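Local coordinates for cytochrome c, putative (Geobacter sulfurreducens, PDB 2CZS), which probably carries electrons through two covalently attached c-type hemes, each with its iron held between a pair of histidines, at residues A[17-22]-A[34-39]. Numbering follows the deposited sequence.
Sequences HKRFYD and DRQCVE. With NA (sodium ion), chain E; HEM (protoporphyrin IX containing Fe), chain F.
The ring of F20 is covered on both faces, by heme CBB and R19 CG, and meets Q36 OE1 near its edge. Heme CBB, the end of the former vinyl group now joined to C37, lies 3.6 Å above one face of that ring, displaced toward the rim, while R19 CG sits over the centre of the opposite face. Near the ring plane, Q36 OE1 approaches F20 CE2 at 3.5 Å, the amide turned 48° from the ring. R19 folds back over F20: with its CG between the backbone N and the carbonyl carbon (chi1 72°) and an extended chain to NE, the guanidinium is carried past the phenyl rim and has F20 CE2 against one face. Guanidinium and amide planes are only 23° apart, and R19 NH2 lies 3.0 Å from Q36 OE1. A long salt bridge, 3.9 Å from R19 NH2 to E39 OE2, adds a looser charge pairing at the exposed margin. Heme contacts continue along the ring, where F20 CZ comes 3.5 Å from methyl CMC. Replacing F20 with an alanine would take the ring out from between heme CBB and R19 CG, which is likely to leave a gap beside the heme and the R19 chain with less to lie against. Both segments also hold the same heme directly: H17 NE2 ligates its iron at 2.0 Å, opposite H41, and C37 SG forms the thioether to CAB that marks a c-type heme. H17, at the N-cap of helix 18-25, is oriented by a hydrogen bond from ND1 to D14. Thus F20 fills the junction between helices 18-25 and 30-37 beside the heme, while C37 and D34 on the latter touch C65 of helix 65-68.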
ATOM      1  N   HIS A  17       4.586   5.812  -6.647  1.00 24.02           N
ATOM      2  CA  HIS A  17       3.379   5.892  -5.816  1.00 23.98           C
ATOM      3  C   HIS A  17       2.547   7.119  -6.063  1.00 23.74           C
ATOM      4  O   HIS A  17       1.473   7.270  -5.453  1.00 22.38           O
ATOM      5  CB  HIS A  17       3.797   5.838  -4.367  1.00 22.82           C
ATOM      6  CG  HIS A  17       4.533   4.591  -4.019  1.00 20.35           C
ATOM      7  ND1 HIS A  17       5.904   4.472  -4.123  1.00 23.21           N
ATOM      8  CD2 HIS A  17       4.081   3.401  -3.570  1.00 17.86           C
ATOM      9  CE1 HIS A  17       6.267   3.265  -3.727  1.00 21.59           C
ATOM     10  NE2 HIS A  17       5.180   2.587  -3.396  1.00 18.08           N
ATOM     11  N   LYS A  18       3.039   8.006  -6.923  1.00 24.02           N
ATOM     12  CA  LYS A  18       2.294   9.237  -7.211  1.00 24.24           C
ATOM     13  C   LYS A  18       0.840   8.997  -7.599  1.00 23.55           C
ATOM     14  O   LYS A  18      -0.041   9.745  -7.152  1.00 21.47           O
ATOM     15  CB  LYS A  18       3.013  10.108  -8.266  1.00 24.92           C
ATOM     16  CG  LYS A  18       2.239  11.385  -8.664  1.00 26.28           C
ATOM     17  CD  LYS A  18       3.115  12.387  -9.412  1.00 29.78           C
ATOM     18  CE  LYS A  18       3.261  12.027 -10.858  1.00 32.22           C
ATOM     19  NZ  LYS A  18       4.325  12.855 -11.475  1.00 35.72           N
ATOM     20  N   ARG A  19       0.573   8.001  -8.444  1.00 22.70           N
ATOM     21  CA  ARG A  19      -0.798   7.782  -8.923  1.00 23.72           C
ATOM     22  C   ARG A  19      -1.741   7.452  -7.781  1.00 22.89           C
ATOM     23  O   ARG A  19      -2.904   7.793  -7.841  1.00 23.76           O
ATOM     24  CB  ARG A  19      -0.876   6.739 -10.035  1.00 24.92           C
ATOM     25  CG  ARG A  19      -0.662   5.307  -9.594  1.00 27.63           C
ATOM     26  CD  ARG A  19      -0.651   4.381 -10.810  1.00 33.69           C
ATOM     27  NE  ARG A  19      -0.955   2.986 -10.484  1.00 38.62           N
ATOM     28  CZ  ARG A  19      -2.167   2.438 -10.574  1.00 39.25           C
ATOM     29  NH1 ARG A  19      -3.210   3.167 -10.965  1.00 41.93           N
ATOM     30  NH2 ARG A  19      -2.340   1.158 -10.270  1.00 40.46           N
ATOM     31  N   PHE A  20      -1.233   6.821  -6.726  1.00 22.24           N
ATOM     32  CA  PHE A  20      -2.081   6.543  -5.564  1.00 21.01           C
ATOM     33  C   PHE A  20      -2.372   7.798  -4.729  1.00 20.37           C
ATOM     34  O   PHE A  20      -3.480   7.992  -4.276  1.00 21.13           O
ATOM     35  CB  PHE A  20      -1.496   5.420  -4.727  1.00 20.59           C
ATOM     36  CG  PHE A  20      -1.119   4.229  -5.536  1.00 22.86           C
ATOM     37  CD1 PHE A  20       0.208   3.921  -5.762  1.00 22.12           C
ATOM     38  CD2 PHE A  20      -2.102   3.461  -6.148  1.00 22.86           C
ATOM     39  CE1 PHE A  20       0.567   2.817  -6.525  1.00 24.18           C
ATOM     40  CE2 PHE A  20      -1.760   2.369  -6.949  1.00 22.96           C
ATOM     41  CZ  PHE A  20      -0.406   2.046  -7.107  1.00 23.08           C
ATOM     42  N   TYR A  21      -1.368   8.654  -4.563  1.00 19.68           N
ATOM     43  CA  TYR A  21      -1.574   9.986  -3.981  1.00 19.11           C
ATOM     44  C   TYR A  21      -2.644  10.770  -4.748  1.00 19.99           C
ATOM     45  O   TYR A  21      -3.553  11.347  -4.140  1.00 21.19           O
ATOM     46  CB  TYR A  21      -0.263  10.779  -3.987  1.00 19.73           C
ATOM     47  CG  TYR A  21       0.647  10.520  -2.806  1.00 19.03           C
ATOM     48  CD1 TYR A  21       1.535   9.431  -2.793  1.00 19.03           C
ATOM     49  CD2 TYR A  21       0.621  11.352  -1.691  1.00 21.63           C
ATOM     50  CE1 TYR A  21       2.370   9.193  -1.694  1.00 20.85           C
ATOM     51  CE2 TYR A  21       1.463  11.126  -0.599  1.00 20.25           C
ATOM     52  CZ  TYR A  21       2.335  10.047  -0.615  1.00 18.95           C
ATOM     53  OH  TYR A  21       3.129   9.858   0.477  1.00 24.20           O
ATOM     54  N   ASP A  22      -2.529  10.770  -6.078  1.00 20.77           N
ATOM     55  CA  ASP A  22      -3.457  11.513  -6.938  1.00 20.61           C
ATOM     56  C   ASP A  22      -4.869  10.923  -6.843  1.00 20.94           C
ATOM     57  O   ASP A  22      -5.830  11.668  -6.649  1.00 22.37           O
ATOM     58  CB  ASP A  22      -3.010  11.538  -8.415  1.00 20.63           C
ATOM     59  CG  ASP A  22      -1.753  12.390  -8.679  1.00 21.58           C
ATOM     60  OD1 ASP A  22      -1.444  13.303  -7.896  1.00 22.40           O
ATOM     61  OD2 ASP A  22      -1.059  12.133  -9.683  1.00 23.76           O
ATOM     62  N   ASP A  34      -5.614  -0.259  -2.102  1.00 19.19           N
ATOM     63  CA  ASP A  34      -4.874  -1.356  -1.535  1.00 20.10           C
ATOM     64  C   ASP A  34      -4.733  -2.521  -2.533  1.00 21.50           C
ATOM     65  O   ASP A  34      -3.707  -3.180  -2.579  1.00 20.73           O
ATOM     66  CB  ASP A  34      -5.579  -1.908  -0.305  1.00 19.00           C
ATOM     67  CG  ASP A  34      -5.572  -0.994   0.882  1.00 18.81           C
ATOM     68  OD1 ASP A  34      -4.624  -0.221   1.090  1.00 19.38           O
ATOM     69  OD2 ASP A  34      -6.513  -1.123   1.682  1.00 19.90           O
ATOM     70  N   ARG A  35      -5.782  -2.781  -3.321  1.00 22.60           N
ATOM     71  CA  ARG A  35      -5.755  -3.896  -4.267  1.00 24.63           C
ATOM     72  C   ARG A  35      -4.668  -3.646  -5.297  1.00 24.13           C
ATOM     73  O   ARG A  35      -4.030  -4.599  -5.741  1.00 26.55           O
ATOM     74  CB  ARG A  35      -7.115  -4.076  -4.976  1.00 24.84           C
ATOM     75  CG  ARG A  35      -8.350  -3.956  -4.069  1.00 27.59           C
ATOM     76  CD  ARG A  35      -9.720  -3.898  -4.825  1.00 29.09           C
ATOM     77  NE  ARG A  35     -10.881  -4.010  -3.916  1.00 26.69           N
ATOM     78  CZ  ARG A  35     -11.160  -5.134  -3.262  0.50 22.58           C
ATOM     79  NH1 ARG A  35     -10.370  -6.180  -3.434  0.50 23.76           N
ATOM     80  NH2 ARG A  35     -12.193  -5.223  -2.444  0.50 21.65           N
ATOM     81  N   GLN A  36      -4.466  -2.373  -5.692  1.00 24.21           N
ATOM     82  CA  GLN A  36      -3.434  -2.023  -6.680  1.00 23.29           C
ATOM     83  C   GLN A  36      -2.005  -2.144  -6.153  1.00 22.88           C
ATOM     84  O   GLN A  36      -1.077  -2.370  -6.927  1.00 22.75           O
ATOM     85  CB  GLN A  36      -3.673  -0.629  -7.291  1.00 24.03           C
ATOM     86  CG  GLN A  36      -4.992  -0.516  -8.087  1.00 27.72           C
ATOM     87  CD  GLN A  36      -5.501   0.909  -8.231  1.00 33.41           C
ATOM     88  OE1 GLN A  36      -4.765   1.818  -8.577  1.00 36.15           O
ATOM     89  NE2 GLN A  36      -6.789   1.097  -7.988  1.00 33.25           N
ATOM     90  N   CYS A  37      -1.810  -2.066  -4.840  1.00 22.10           N
ATOM     91  CA  CYS A  37      -0.441  -2.208  -4.271  1.00 20.92           C
ATOM     92  C   CYS A  37       0.233  -3.572  -4.535  1.00 22.23           C
ATOM     93  O   CYS A  37       1.458  -3.627  -4.603  1.00 21.64           O
ATOM     94  CB  CYS A  37      -0.403  -1.939  -2.771  1.00 20.26           C
ATOM     95  SG  CYS A  37      -1.379  -0.542  -2.208  1.00 18.23           S
ATOM     96  N   VAL A  38      -0.595  -4.617  -4.602  1.00 23.24           N
ATOM     97  CA  VAL A  38      -0.198  -6.042  -4.762  1.00 24.71           C
ATOM     98  C   VAL A  38       0.515  -6.279  -6.069  1.00 25.87           C
ATOM     99  O   VAL A  38       1.275  -7.249  -6.207  1.00 26.72           O
ATOM    100  CB  VAL A  38      -1.444  -7.001  -4.708  1.00 25.06           C
ATOM    101  CG1 VAL A  38      -1.015  -8.443  -4.338  1.00 24.76           C
ATOM    102  CG2 VAL A  38      -2.463  -6.520  -3.697  1.00 25.07           C
ATOM    103  N   GLU A  39       0.261  -5.414  -7.042  1.00 25.25           N
ATOM    104  CA  GLU A  39       0.943  -5.497  -8.338  1.00 26.90           C
ATOM    105  C   GLU A  39       2.433  -5.595  -8.180  1.00 26.40           C
ATOM    106  O   GLU A  39       3.077  -6.354  -8.904  1.00 27.72           O
ATOM    107  CB  GLU A  39       0.647  -4.274  -9.191  1.00 26.29           C
ATOM    108  CG  GLU A  39      -0.790  -4.206  -9.651  1.00 32.43           C
ATOM    109  CD  GLU A  39      -1.062  -2.956 -10.450  1.00 36.26           C
ATOM    110  OE1 GLU A  39      -2.158  -2.858 -11.041  1.00 39.38           O
ATOM    111  OE2 GLU A  39      -0.174  -2.069 -10.493  1.00 40.40           O
TER
HETATM  112 NA    NA E 302      -6.997   0.406   4.126  1.00 22.83          NA
HETATM  113  CHA HEM F 500       8.164   0.885  -1.144  1.00 21.16           C
HETATM  114  CHB HEM F 500       3.557   1.140   0.150  1.00 18.70           C
HETATM  115  CHC HEM F 500       2.229   0.504  -4.462  1.00 20.30           C
HETATM  116  CHD HEM F 500       6.849   0.003  -5.727  1.00 21.26           C
HETATM  117  C1A HEM F 500       7.043   0.999  -0.390  1.00 21.86           C
HETATM  118  C2A HEM F 500       7.046   1.140   1.039  1.00 22.76           C
HETATM  119  C3A HEM F 500       5.758   1.202   1.392  1.00 22.27           C
HETATM  120  C4A HEM F 500       4.940   1.107   0.199  1.00 18.93           C
HETATM  121  CMA HEM F 500       5.176   1.361   2.806  1.00 21.65           C
HETATM  122  CAA HEM F 500       8.314   1.159   1.936  1.00 25.93           C
HETATM  123  CBA HEM F 500       8.939   2.541   1.957  1.00 30.73           C
HETATM  124  CGA HEM F 500      10.098   2.637   2.921  1.00 31.46           C
HETATM  125  O1A HEM F 500      10.797   1.630   3.228  1.00 34.41           O
HETATM  126  O2A HEM F 500      10.289   3.780   3.399  1.00 34.48           O
HETATM  127  C1B HEM F 500       2.799   1.021  -0.984  1.00 19.47           C
HETATM  128  C2B HEM F 500       1.359   1.072  -1.024  1.00 17.85           C
HETATM  129  C3B HEM F 500       0.969   0.915  -2.311  1.00 18.25           C
HETATM  130  C4B HEM F 500       2.157   0.730  -3.125  1.00 18.52           C
HETATM  131  CMB HEM F 500       0.508   1.291   0.253  1.00 20.26           C
HETATM  132  CAB HEM F 500      -0.466   0.941  -2.878  1.00 18.54           C
HETATM  133  CBB HEM F 500      -1.248   2.049  -2.659  1.00 17.77           C
HETATM  134  C1C HEM F 500       3.385   0.234  -5.167  1.00 16.94           C
HETATM  135  C2C HEM F 500       3.383  -0.134  -6.585  1.00 20.52           C
HETATM  136  C3C HEM F 500       4.691  -0.263  -6.938  1.00 21.14           C
HETATM  137  C4C HEM F 500       5.481   0.026  -5.772  1.00 21.90           C
HETATM  138  CMC HEM F 500       2.135  -0.365  -7.457  1.00 21.05           C
HETATM  139  CAC HEM F 500       5.286  -0.626  -8.318  1.00 23.92           C
HETATM  140  CBC HEM F 500       5.180   0.271  -9.307  1.00 25.09           C
HETATM  141  C1D HEM F 500       7.639   0.254  -4.643  1.00 23.21           C
HETATM  142  C2D HEM F 500       9.091   0.317  -4.603  1.00 23.17           C
HETATM  143  C3D HEM F 500       9.492   0.563  -3.171  1.00 25.80           C
HETATM  144  C4D HEM F 500       8.241   0.645  -2.470  1.00 21.50           C
HETATM  145  CMD HEM F 500      10.077   0.153  -5.773  1.00 22.07           C
HETATM  146  CAD HEM F 500      10.929   0.748  -2.619  1.00 27.44           C
HETATM  147  CBD HEM F 500      11.163   2.168  -2.106  1.00 33.91           C
HETATM  148  CGD HEM F 500      10.807   3.163  -3.167  1.00 36.11           C
HETATM  149  O1D HEM F 500      11.633   3.334  -4.094  1.00 38.33           O
HETATM  150  O2D HEM F 500       9.711   3.776  -3.094  1.00 36.26           O
HETATM  151  NA  HEM F 500       5.774   0.961  -0.883  1.00 21.89           N
HETATM  152  NB  HEM F 500       3.252   0.797  -2.289  1.00 19.15           N
HETATM  153  NC  HEM F 500       4.662   0.323  -4.700  1.00 21.91           N
HETATM  154  ND  HEM F 500       7.184   0.433  -3.357  1.00 18.61           N
HETATM  155 FE   HEM F 500       5.182   0.642  -2.805  1.00 20.04          FE